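Local coordinates for protein probable oxidoreductase (PDB 4B7C) that probably catalyses an NADP-dependent oxidation or reduction as a medium-chain dehydrogenase/reductase, on a substrate that is not known, at residues R55-M58 with Y64-P67; D104-I107 with G112-K115; Y114-S119 with P124-A129; D308-L313 with P317-K322. One frame throughout, in Å; residues are numbered along the deposited sequence.

Interaction 1 (R55-M58 with Y64-P67); sequences RGWM and YIPP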
loop_
_atom_site.group_PDB
_atom_site.type_symbol
_atom_site.label_atom_id
_atom_site.label_comp_id
_atom_site.label_asym_id
_atom_site.label_seq_id
_atom_site.Cartn_x
_atom_site.Cartn_y
_atom_site.Cartn_z
ATOM N N ARG B 55 20.225 10.158 -7.624
ATOM C CA ARG B 55 20.894 8.894 -7.295
ATOM C C ARG B 55 20.229 7.700 -8.024
ATOM O O ARG B 55 20.901 6.836 -8.629
ATOM C CB ARG B 55 20.940 8.735 -5.767
ATOM C CG ARG B 55 22.059 7.820 -5.255
ATOM C CD ARG B 55 23.390 7.875 -5.911
ATOM N NE ARG B 55 24.115 6.622 -5.713
ATOM C CZ ARG B 55 24.030 5.518 -6.457
ATOM N NH1 ARG B 55 23.236 5.445 -7.519
ATOM N NH2 ARG B 55 24.768 4.459 -6.119
ATOM N N GLY B 56 18.901 7.695 -8.039
ATOM C CA GLY B 56 18.153 6.674 -8.765
ATOM C C GLY B 56 18.378 6.756 -10.262
ATOM O O GLY B 56 18.450 5.730 -10.949
ATOM N N TRP B 57 18.464 7.975 -10.783
ATOM C CA TRP B 57 18.639 8.185 -12.236
ATOM C C TRP B 57 19.953 7.665 -12.722
ATOM O O TRP B 57 20.109 7.368 -13.915
ATOM C CB TRP B 57 18.540 9.662 -12.607
ATOM C CG TRP B 57 17.271 10.329 -12.176
ATOM C CD1 TRP B 57 16.054 9.730 -11.878
ATOM C CD2 TRP B 57 17.032 11.770 -12.028
ATOM N NE1 TRP B 57 15.128 10.668 -11.527
ATOM C CE2 TRP B 57 15.646 11.911 -11.598
ATOM C CE3 TRP B 57 17.804 12.907 -12.182
ATOM C CZ2 TRP B 57 15.076 13.151 -11.338
ATOM C CZ3 TRP B 57 17.229 14.154 -11.919
ATOM C CH2 TRP B 57 15.900 14.275 -11.501
ATOM N N MET B 58 20.915 7.585 -11.807
ATOM C CA MET B 58 22.243 7.066 -12.131
ATOM C C MET B 58 22.320 5.534 -12.127
ATOM O O MET B 58 23.206 4.949 -12.758
ATOM C CB MET B 58 23.279 7.619 -11.147
ATOM C CG MET B 58 23.646 9.069 -11.413
ATOM S SD MET B 58 24.899 9.687 -10.242
ATOM C CE MET B 58 23.887 10.133 -8.840
ATOM N N TYR B 64 10.510 4.826 -13.079
ATOM C CA TYR B 64 9.452 5.611 -13.738
ATOM C C TYR B 64 10.033 6.471 -14.849
ATOM O O TYR B 64 9.310 6.901 -15.751
ATOM C CB TYR B 64 8.625 6.467 -12.745
ATOM C CG TYR B 64 9.418 7.472 -11.939
ATOM C CD1 TYR B 64 9.996 7.113 -10.723
ATOM C CD2 TYR B 64 9.593 8.784 -12.390
ATOM C CE1 TYR B 64 10.734 8.029 -9.986
ATOM C CE2 TYR B 64 10.332 9.707 -11.662
ATOM C CZ TYR B 64 10.905 9.326 -10.458
ATOM O OH TYR B 64 11.638 10.236 -9.725
ATOM N N ILE B 65 11.339 6.724 -14.774
ATOM C CA ILE B 65 12.073 7.304 -15.910
ATOM C C ILE B 65 13.349 6.523 -16.217
ATOM O O ILE B 65 14.015 6.031 -15.308
ATOM C CB ILE B 65 12.371 8.792 -15.689
ATOM C CG1 ILE B 65 12.876 9.012 -14.271
ATOM C CG2 ILE B 65 11.092 9.592 -15.918
ATOM C CD1 ILE B 65 13.234 10.455 -13.993
ATOM N N PRO B 66 13.701 6.395 -17.508
ATOM C CA PRO B 66 14.868 5.575 -17.832
ATOM C C PRO B 66 16.156 6.070 -17.166
ATOM O O PRO B 66 16.330 7.271 -16.977
ATOM C CB PRO B 66 14.974 5.697 -19.359
ATOM C CG PRO B 66 13.619 6.092 -19.817
ATOM C CD PRO B 66 13.060 6.945 -18.718
ATOM N N PRO B 67 17.073 5.145 -16.830
ATOM C CA PRO B 67 18.351 5.585 -16.278
ATOM C C PRO B 67 19.107 6.486 -17.244
ATOM O O PRO B 67 18.938 6.387 -18.454
ATOM C CB PRO B 67 19.136 4.284 -16.064
ATOM C CG PRO B 67 18.209 3.160 -16.342
ATOM C CD PRO B 67 17.015 3.690 -17.064
#

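Interaction 2 (D104-I107 with G112-K115); sequences DYFI and GFYK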
loop_
_atom_site.group_PDB
_atom_site.type_symbol
_atom_site.label_atom_id
_atom_site.label_comp_id
_atom_site.label_asym_id
_atom_site.label_seq_id
_atom_site.Cartn_x
_atom_site.Cartn_y
_atom_site.Cartn_z
ATOM N N ASP B 104 25.911 23.841 -19.473
ATOM C CA ASP B 104 25.756 25.298 -19.673
ATOM C C ASP B 104 24.522 25.619 -20.514
ATOM O O ASP B 104 23.805 26.583 -20.240
ATOM C CB ASP B 104 26.972 25.902 -20.385
ATOM C CG ASP B 104 28.190 26.033 -19.483
ATOM O OD1 ASP B 104 28.058 26.490 -18.327
ATOM O OD2 ASP B 104 29.292 25.651 -19.949
ATOM N N TYR B 105 24.315 24.807 -21.547
ATOM C CA TYR B 105 23.258 25.043 -22.527
ATOM C C TYR B 105 22.475 23.779 -22.807
ATOM O O TYR B 105 23.058 22.695 -22.899
ATOM C CB TYR B 105 23.838 25.509 -23.861
ATOM C CG TYR B 105 24.560 26.827 -23.824
ATOM C CD1 TYR B 105 23.876 28.022 -24.042
ATOM C CD2 TYR B 105 25.928 26.885 -23.587
ATOM C CE1 TYR B 105 24.534 29.236 -24.021
ATOM C CE2 TYR B 105 26.595 28.095 -23.554
ATOM C CZ TYR B 105 25.893 29.269 -23.786
ATOM O OH TYR B 105 26.542 30.473 -23.751
ATOM N N PHE B 106 21.160 23.930 -22.948
ATOM C CA PHE B 106 20.290 22.848 -23.405
ATOM C C PHE B 106 19.860 23.108 -24.834
ATOM O O PHE B 106 19.388 24.205 -25.155
ATOM C CB PHE B 106 19.044 22.702 -22.532
ATOM C CG PHE B 106 17.984 21.815 -23.140
ATOM C CD1 PHE B 106 18.015 20.439 -22.950
ATOM C CD2 PHE B 106 16.963 22.359 -23.930
ATOM C CE1 PHE B 106 17.049 19.620 -23.509
ATOM C CE2 PHE B 106 15.998 21.543 -24.496
ATOM C CZ PHE B 106 16.041 20.170 -24.290
ATOM N N ILE B 107 20.034 22.104 -25.683
ATOM C CA ILE B 107 19.489 22.105 -27.034
ATOM C C ILE B 107 18.679 20.842 -27.242
ATOM O O ILE B 107 19.179 19.740 -27.061
ATOM C CB ILE B 107 20.558 22.157 -28.132
ATOM C CG1 ILE B 107 21.299 23.493 -28.110
ATOM C CG2 ILE B 107 19.938 22.016 -29.504
ATOM C CD1 ILE B 107 22.305 23.623 -29.253
ATOM N N GLY B 112 7.895 18.382 -21.974
ATOM C CA GLY B 112 7.582 18.557 -20.550
ATOM C C GLY B 112 8.013 19.918 -19.999
ATOM O O GLY B 112 7.891 20.174 -18.804
ATOM N N PHE B 113 8.500 20.792 -20.876
ATOM C CA PHE B 113 8.931 22.133 -20.471
ATOM C C PHE B 113 7.721 23.033 -20.265
ATOM O O PHE B 113 6.718 22.890 -20.952
ATOM C CB PHE B 113 9.818 22.788 -21.531
ATOM C CG PHE B 113 11.228 22.264 -21.593
ATOM C CD1 PHE B 113 11.505 20.915 -21.433
ATOM C CD2 PHE B 113 12.283 23.130 -21.860
ATOM C CE1 PHE B 113 12.803 20.442 -21.526
ATOM C CE2 PHE B 113 13.590 22.662 -21.949
ATOM C CZ PHE B 113 13.847 21.315 -21.782
ATOM N N TYR B 114 7.811 23.948 -19.310
ATOM C CA TYR B 114 6.809 25.003 -19.163
ATOM C C TYR B 114 7.452 26.356 -18.878
ATOM O O TYR B 114 8.540 26.452 -18.308
ATOM C CB TYR B 114 5.756 24.654 -18.110
ATOM C CG TYR B 114 6.263 24.411 -16.712
ATOM C CD1 TYR B 114 6.687 23.147 -16.299
ATOM C CD2 TYR B 114 6.289 25.441 -15.785
ATOM C CE1 TYR B 114 7.132 22.951 -14.996
ATOM C CE2 TYR B 114 6.728 25.250 -14.488
ATOM C CZ TYR B 114 7.156 23.999 -14.101
ATOM O OH TYR B 114 7.613 23.826 -12.802
ATOM N N LYS B 115 6.782 27.404 -19.328
ATOM C CA LYS B 115 7.258 28.768 -19.125
ATOM C C LYS B 115 7.060 29.204 -17.688
ATOM O O LYS B 115 6.075 28.840 -17.088
ATOM C CB LYS B 115 6.525 29.748 -20.047
ATOM C CG LYS B 115 6.682 29.436 -21.530
ATOM C CD LYS B 115 6.156 30.560 -22.411
ATOM C CE LYS B 115 5.834 30.049 -23.819
ATOM N NZ LYS B 115 5.673 31.057 -24.899
#

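Interaction 3 (Y114-S119 with P124-A129); sequences YKVDPS and PRYLSA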
loop_
_atom_site.group_PDB
_atom_site.type_symbol
_atom_site.label_atom_id
_atom_site.label_comp_id
_atom_site.label_asym_id
_atom_site.label_seq_id
_atom_site.Cartn_x
_atom_site.Cartn_y
_atom_site.Cartn_z
ATOM N N TYR B 114 7.811 23.948 -19.310
ATOM C CA TYR B 114 6.809 25.003 -19.163
ATOM C C TYR B 114 7.452 26.356 -18.878
ATOM O O TYR B 114 8.540 26.452 -18.308
ATOM C CB TYR B 114 5.756 24.654 -18.110
ATOM C CG TYR B 114 6.263 24.411 -16.712
ATOM C CD1 TYR B 114 6.687 23.147 -16.299
ATOM C CD2 TYR B 114 6.289 25.441 -15.785
ATOM C CE1 TYR B 114 7.132 22.951 -14.996
ATOM C CE2 TYR B 114 6.728 25.250 -14.488
ATOM C CZ TYR B 114 7.156 23.999 -14.101
ATOM O OH TYR B 114 7.613 23.826 -12.802
ATOM N N LYS B 115 6.782 27.404 -19.328
ATOM C CA LYS B 115 7.258 28.768 -19.125
ATOM C C LYS B 115 7.060 29.204 -17.688
ATOM O O LYS B 115 6.075 28.840 -17.088
ATOM C CB LYS B 115 6.525 29.748 -20.047
ATOM C CG LYS B 115 6.682 29.436 -21.530
ATOM C CD LYS B 115 6.156 30.560 -22.411
ATOM C CE LYS B 115 5.834 30.049 -23.819
ATOM N NZ LYS B 115 5.673 31.057 -24.899
ATOM N N VAL B 116 8.001 29.977 -17.161
ATOM C CA VAL B 116 7.900 30.573 -15.803
ATOM C C VAL B 116 8.105 32.093 -15.862
ATOM O O VAL B 116 8.797 32.588 -16.754
ATOM C CB VAL B 116 8.900 29.945 -14.790
ATOM C CG1 VAL B 116 8.558 28.469 -14.534
ATOM C CG2 VAL B 116 10.334 30.071 -15.269
ATOM N N ASP B 117 7.463 32.817 -14.939
ATOM C CA ASP B 117 7.460 34.296 -14.924
ATOM C C ASP B 117 8.420 34.838 -13.859
ATOM O O ASP B 117 8.090 34.834 -12.682
ATOM C CB ASP B 117 6.029 34.808 -14.665
ATOM C CG ASP B 117 5.888 36.337 -14.827
ATOM O OD1 ASP B 117 6.898 37.052 -14.982
ATOM O OD2 ASP B 117 4.736 36.817 -14.796
ATOM N N PRO B 118 9.598 35.316 -14.273
ATOM C CA PRO B 118 10.585 35.819 -13.324
ATOM C C PRO B 118 10.202 37.106 -12.589
ATOM O O PRO B 118 10.856 37.460 -11.628
ATOM C CB PRO B 118 11.837 36.043 -14.174
ATOM C CG PRO B 118 11.427 35.897 -15.583
ATOM C CD PRO B 118 9.988 35.543 -15.677
ATOM N N SER B 119 9.145 37.780 -13.014
ATOM C CA SER B 119 8.669 38.972 -12.297
ATOM C C SER B 119 7.864 38.612 -11.048
ATOM O O SER B 119 7.649 39.450 -10.174
ATOM C CB SER B 119 7.816 39.845 -13.220
ATOM O OG SER B 119 6.492 39.362 -13.361
ATOM N N PRO B 124 15.193 30.899 -8.891
ATOM C CA PRO B 124 15.450 29.631 -8.237
ATOM C C PRO B 124 14.237 29.036 -7.547
ATOM O O PRO B 124 14.189 27.827 -7.359
ATOM C CB PRO B 124 16.496 29.983 -7.176
ATOM C CG PRO B 124 17.126 31.233 -7.649
ATOM C CD PRO B 124 16.014 31.981 -8.313
ATOM N N ARG B 125 13.261 29.874 -7.201
ATOM C CA ARG B 125 12.043 29.406 -6.555
ATOM C C ARG B 125 11.173 28.537 -7.485
ATOM O O ARG B 125 10.349 27.742 -7.031
ATOM C CB ARG B 125 11.218 30.565 -6.000
ATOM C CG ARG B 125 10.057 30.068 -5.146
ATOM C CD ARG B 125 9.838 30.885 -3.892
ATOM N NE ARG B 125 11.068 31.130 -3.146
ATOM C CZ ARG B 125 11.353 32.259 -2.501
ATOM N NH1 ARG B 125 10.512 33.292 -2.505
ATOM N NH2 ARG B 125 12.503 32.361 -1.856
ATOM N N TYR B 126 11.376 28.694 -8.785
ATOM C CA TYR B 126 10.713 27.840 -9.773
ATOM C C TYR B 126 11.348 26.440 -9.834
ATOM O O TYR B 126 10.966 25.613 -10.658
ATOM C CB TYR B 126 10.727 28.493 -11.159
ATOM C CG TYR B 126 9.740 29.631 -11.243
ATOM C CD1 TYR B 126 8.378 29.383 -11.279
ATOM C CD2 TYR B 126 10.173 30.941 -11.276
ATOM C CE1 TYR B 126 7.461 30.421 -11.348
ATOM C CE2 TYR B 126 9.273 31.981 -11.354
ATOM C CZ TYR B 126 7.915 31.731 -11.376
ATOM O OH TYR B 126 7.042 32.794 -11.476
ATOM N N LEU B 127 12.328 26.203 -8.963
ATOM C CA LEU B 127 12.890 24.862 -8.758
ATOM C C LEU B 127 12.533 24.308 -7.393
ATOM O O LEU B 127 12.911 23.187 -7.071
ATOM C CB LEU B 127 14.407 24.889 -8.894
ATOM C CG LEU B 127 14.929 25.239 -10.264
ATOM C CD1 LEU B 127 16.454 25.257 -10.192
ATOM C CD2 LEU B 127 14.414 24.236 -11.277
ATOM N N SER B 128 11.849 25.104 -6.578
ATOM C CA SER B 128 11.514 24.702 -5.222
ATOM C C SER B 128 10.007 24.710 -5.026
ATOM O O SER B 128 9.310 23.880 -5.608
ATOM C CB SER B 128 12.242 25.555 -4.166
ATOM O OG SER B 128 11.901 26.915 -4.274
ATOM N N ALA B 129 9.497 25.651 -4.236
ATOM C CA ALA B 129 8.065 25.699 -3.924
ATOM C C ALA B 129 7.197 25.865 -5.177
ATOM O O ALA B 129 6.078 25.322 -5.253
ATOM C CB ALA B 129 7.782 26.805 -2.924
HETATM O O HOH W 1 5.217 31.647 -13.686
#

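Interaction 4 (D308-L313 with P317-K322); sequences DIVEGL and PETLLK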
loop_
_atom_site.group_PDB
_atom_site.type_symbol
_atom_site.label_atom_id
_atom_site.label_comp_id
_atom_site.label_asym_id
_atom_site.label_seq_id
_atom_site.Cartn_x
_atom_site.Cartn_y
_atom_site.Cartn_z
ATOM N N ASP B 308 18.882 26.803 -1.013
ATOM C CA ASP B 308 20.317 26.821 -0.753
ATOM C C ASP B 308 21.041 26.875 -2.090
ATOM O O ASP B 308 21.145 25.864 -2.793
ATOM C CB ASP B 308 20.740 25.580 0.057
ATOM C CG ASP B 308 22.219 25.577 0.411
ATOM O OD1 ASP B 308 22.836 26.664 0.463
ATOM O OD2 ASP B 308 22.766 24.471 0.647
ATOM N N ILE B 309 21.554 28.055 -2.425
ATOM C CA ILE B 309 22.153 28.299 -3.735
ATOM C C ILE B 309 23.672 28.228 -3.704
ATOM O O ILE B 309 24.331 28.995 -3.002
ATOM C CB ILE B 309 21.718 29.656 -4.312
ATOM C CG1 ILE B 309 20.219 29.630 -4.591
ATOM C CG2 ILE B 309 22.456 29.949 -5.617
ATOM C CD1 ILE B 309 19.600 31.016 -4.702
ATOM N N VAL B 310 24.212 27.271 -4.446
ATOM C CA VAL B 310 25.655 27.092 -4.588
ATOM C C VAL B 310 26.036 27.467 -6.005
ATOM O O VAL B 310 25.317 27.136 -6.954
ATOM C CB VAL B 310 26.100 25.632 -4.334
ATOM C CG1 VAL B 310 27.559 25.432 -4.728
ATOM C CG2 VAL B 310 25.839 25.231 -2.887
ATOM N N GLU B 311 27.168 28.150 -6.144
ATOM C CA GLU B 311 27.558 28.723 -7.427
ATOM C C GLU B 311 28.608 27.909 -8.148
ATOM O O GLU B 311 29.555 27.408 -7.536
ATOM C CB GLU B 311 28.042 30.164 -7.255
ATOM C CG GLU B 311 26.946 31.108 -6.766
ATOM C CD GLU B 311 27.323 32.577 -6.881
ATOM O OE1 GLU B 311 27.956 32.910 -7.892
ATOM O OE2 GLU B 311 26.977 33.403 -5.995
ATOM N N GLY B 312 28.397 27.753 -9.451
ATOM C CA GLY B 312 29.380 27.162 -10.341
ATOM C C GLY B 312 29.068 25.742 -10.793
ATOM O O GLY B 312 29.095 24.794 -9.997
ATOM N N LEU B 313 28.789 25.605 -12.088
ATOM C CA LEU B 313 28.523 24.318 -12.722
ATOM C C LEU B 313 29.608 23.291 -12.384
ATOM O O LEU B 313 29.316 22.124 -12.101
ATOM C CB LEU B 313 28.446 24.481 -14.239
ATOM C CG LEU B 313 28.260 23.185 -15.023
ATOM C CD1 LEU B 313 26.871 22.619 -14.737
ATOM C CD2 LEU B 313 28.454 23.402 -16.505
ATOM N N PRO B 317 29.716 17.713 -8.936
ATOM C CA PRO B 317 29.965 16.446 -8.205
ATOM C C PRO B 317 30.054 16.600 -6.703
ATOM O O PRO B 317 29.536 15.749 -5.985
ATOM C CB PRO B 317 31.320 15.966 -8.759
ATOM C CG PRO B 317 31.426 16.614 -10.088
ATOM C CD PRO B 317 30.778 17.966 -9.921
ATOM N N GLU B 318 30.749 17.637 -6.230
ATOM C CA GLU B 318 30.899 17.844 -4.784
ATOM C C GLU B 318 29.588 18.307 -4.202
ATOM O O GLU B 318 29.183 17.824 -3.150
ATOM C CB GLU B 318 31.998 18.851 -4.405
ATOM C CG GLU B 318 31.972 20.234 -5.002
ATOM C CD GLU B 318 32.905 20.390 -6.188
ATOM O OE1 GLU B 318 32.718 19.590 -7.118
ATOM O OE2 GLU B 318 33.807 21.289 -6.217
ATOM N N THR B 319 28.968 19.279 -4.875
ATOM C CA THR B 319 27.724 19.873 -4.396
ATOM C C THR B 319 26.635 18.825 -4.287
ATOM O O THR B 319 25.854 18.838 -3.347
ATOM C CB THR B 319 27.255 21.031 -5.301
ATOM O OG1 THR B 319 28.296 22.017 -5.420
ATOM C CG2 THR B 319 25.999 21.664 -4.722
ATOM N N LEU B 320 26.625 17.893 -5.228
ATOM C CA LEU B 320 25.693 16.759 -5.186
ATOM C C LEU B 320 25.784 15.919 -3.899
ATOM O O LEU B 320 24.763 15.461 -3.387
ATOM C CB LEU B 320 25.897 15.850 -6.407
ATOM C CG LEU B 320 24.820 14.761 -6.599
ATOM C CD1 LEU B 320 23.411 15.344 -6.646
ATOM C CD2 LEU B 320 25.048 13.893 -7.826
ATOM N N LEU B 321 27.004 15.712 -3.399
ATOM C CA LEU B 321 27.235 14.950 -2.155
ATOM C C LEU B 321 26.623 15.611 -0.938
ATOM O O LEU B 321 26.165 14.921 -0.024
ATOM C CB LEU B 321 28.724 14.739 -1.898
ATOM C CG LEU B 321 29.354 13.809 -2.941
ATOM C CD1 LEU B 321 30.780 13.429 -2.589
ATOM C CD2 LEU B 321 28.521 12.553 -3.165
ATOM N N LYS B 322 26.573 16.943 -0.954
ATOM C CA LYS B 322 25.983 17.727 0.129
ATOM C C LYS B 322 24.524 17.364 0.352
ATOM O O LYS B 322 23.967 17.566 1.438
ATOM C CB LYS B 322 26.119 19.222 -0.197
ATOM C CG LYS B 322 25.563 20.191 0.831
ATOM C CD LYS B 322 25.790 21.646 0.412
ATOM C CE LYS B 322 25.418 22.636 1.504
ATOM N NZ LYS B 322 25.497 24.036 0.974
#

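Interaction 1 (R55-M58 with Y64-P67)
The short helix 53-58 of the GroES-like N-terminal domain meets the loop that follows it through Trp-57, whose indole leans on Ile-65 and whose carbonyl meets Pro-67. The chain leaves the helix, turns round in a few residues and comes back past the helix end. The CA atoms of Trp-57 and Pro-67 are 4.8 Å apart. The pyrrole part of the indole does the touching. Its NE1 lies 3.1 Å from Ile-65 CD1, a close approach, and its CD1 lies 3.6 Å from the same methyl. The methyl meets the ring obliquely. Ile-65 gets there with CG1 between its backbone N and carbonyl carbon (chi1 45°) and CD1 carried straight on (chi2 178°). CG2 is turned away from the indole. Tyr-64 brings its hydroxyl to the edge of the indole, near the ring plane, with OH 4.0 Å from Trp-57 NE1. This is a loose approach.

The second point of contact is on the backbone. Pro-67 CA lies 3.4 Å from Trp-57 O, a CA-H...O contact with a bent angle of 122° at the hydrogen. Next to it, Trp-57 and Val-68 share a backbone hydrogen bond, which also ties the returning chain to the helix. Arg-75 makes a cation-pi contact with the indole and a hydrogen bond to Pro-66 O, so it grips both sides of the turn. Tyr-64 also packs on Val-270 of the second subunit. Met-58 packs against Leu-320 of helix 316-321.

Interaction 2 (D104-I107 with G112-K115)
In the GroES-like N-terminal domain, Phe-106 of strand 105-108 meets Phe-113, which lies in the loop just before strand 114-116. The two strands are not paired with each other, and the CA atoms of these residues are 11.8 Å apart. The contact is therefore made by side chains alone.

It is an aromatic and apolar contact. The two side chains come from opposite directions. Phe-106 holds CG anti to its backbone N (chi1 167°), which sends the ring across to the other segment. The ring planes are inclined at 42° and the centroids are 5.0 Å apart, an oblique pair that is neither stacked nor edge-to-face.

Backbone hydrogen bonds tie each segment to other strands. Phe-106 shares backbone hydrogen bonds with Val-43 of strand 41-49, and Tyr-114 does so with Asn-97 of strand 95-97. The Phe-113 ring also packs on Ile-41 of strand 41-49 and Val-96 of strand 95-97, so it touches two strands of the sheet.

Within the pair, the rim of Phe-113 does the touching. Its CZ sits over one face of the Phe-106 ring, offset toward the rim, 3.5 Å from Phe-106 CE2.

Interaction 3 (Y114-S119 with P124-A129)
Tyr-126 holds CG anti to its carbonyl carbon (chi1 -74°), and this lays its ring against Val-116. Val-116 likewise sets CG1 anti to its carbonyl carbon (chi1 -66°), with CB facing the ring. The side chains run alongside each other, pointing opposite ways. Val-116 CB sits over the centre of one ring face, 3.6 Å from the centroid and 10° off the normal, a CH-pi contact. Val-116 CG1 reaches 3.4 Å from Tyr-126 CD1.

The phenol end is held by polar atoms. Tyr-126 OH donates to Asp-117 O at 2.6 Å, a short bond that approaches from above the carbonyl plane. A water bridges the same segments. It accepts from Asp-117 N at 2.8 Å and donates to Tyr-126 OH at 3.1 Å. The hydroxyl is thus gripped by two bonds.

The contact joins strand 114-116 and the residues after it, in the GroES-like domain, to the 3-10 turn 124-127 that leads toward helix 132-145. Strand 114-116 is paired with strand 95-97. Arg-125 of the turn makes a salt bridge to Glu-307.

Asp-117 also forms an Asx turn. Its OD1 accepts from Ser-119 N at 3.1 Å and from Ser-119 OG at 2.9 Å, both from the same face of the carboxylate.

Interaction 4 (D308-L313 with P317-K322)
Strand 307-311 runs beside helix 316-321, with the CA atoms of Val-310 and Thr-319 7.5 Å apart, and side chains bridge the two backbones. Asp-308 and Val-310 are on the side of the strand that faces the helix, while Ile-309 and Glu-311 point away from it. Val-310 and Thr-319 meet tip to tip. Val-310 CG1 lies 3.6 Å from Thr-319 OG1, and Val-310 CG2 lies 4.0 Å from Thr-319 CG2. The polar end of Thr-319 is hydrogen-bonded to Thr-315 OG1, just before the helix.

The two elements belong to a beta-alpha-beta unit, strand 307-311, helix 316-321 and strand 331-335. Its two strands are parallel and paired within the mixed sheet. Asp-308 and Val-310 bond through their backbones to strand 331-335, and Val-310 also packs on Leu-332.

About one turn on from Thr-319, Lys-322 reaches back to the strand. Its side chain is extended throughout, from chi1 of -180° onward, and this length lets the ammonium group span the gap. Lys-322 NZ donates to Asp-308 OD2 at 2.8 Å in a salt bridge. The carboxylate uses its syn lone pair, on the side of its other oxygen. The Lys-322 chain passes obliquely by Val-310, with NZ 4.1 Å from Val-310 CG2. Lys-322 CE also comes within 3.3 Å of Asp-308 OD2.

In the fold
Interactions 1 and 4 are partly buried; interactions 2 and 3 lie at the surface. Interactions 2 and 3 share Tyr-114 and Lys-115, and both use strand 114-116. Interactions 2, 3 and 4 all reach the same mixed sheet. Interaction 1 joins a helix to its following loop and touches interaction 4 through its helix. Asp-104 meets Leu-313 between interactions 2 and 4, and Pro-124 meets Ile-309 between interactions 3 and 4. The chemistry differs. Interaction 2 is purely aromatic. Interaction 1 is apolar with one CA-H...O contact. Interaction 3 combines a CH-pi contact with a phenol bond and a water. Interaction 4 alone has a salt bridge between its segments.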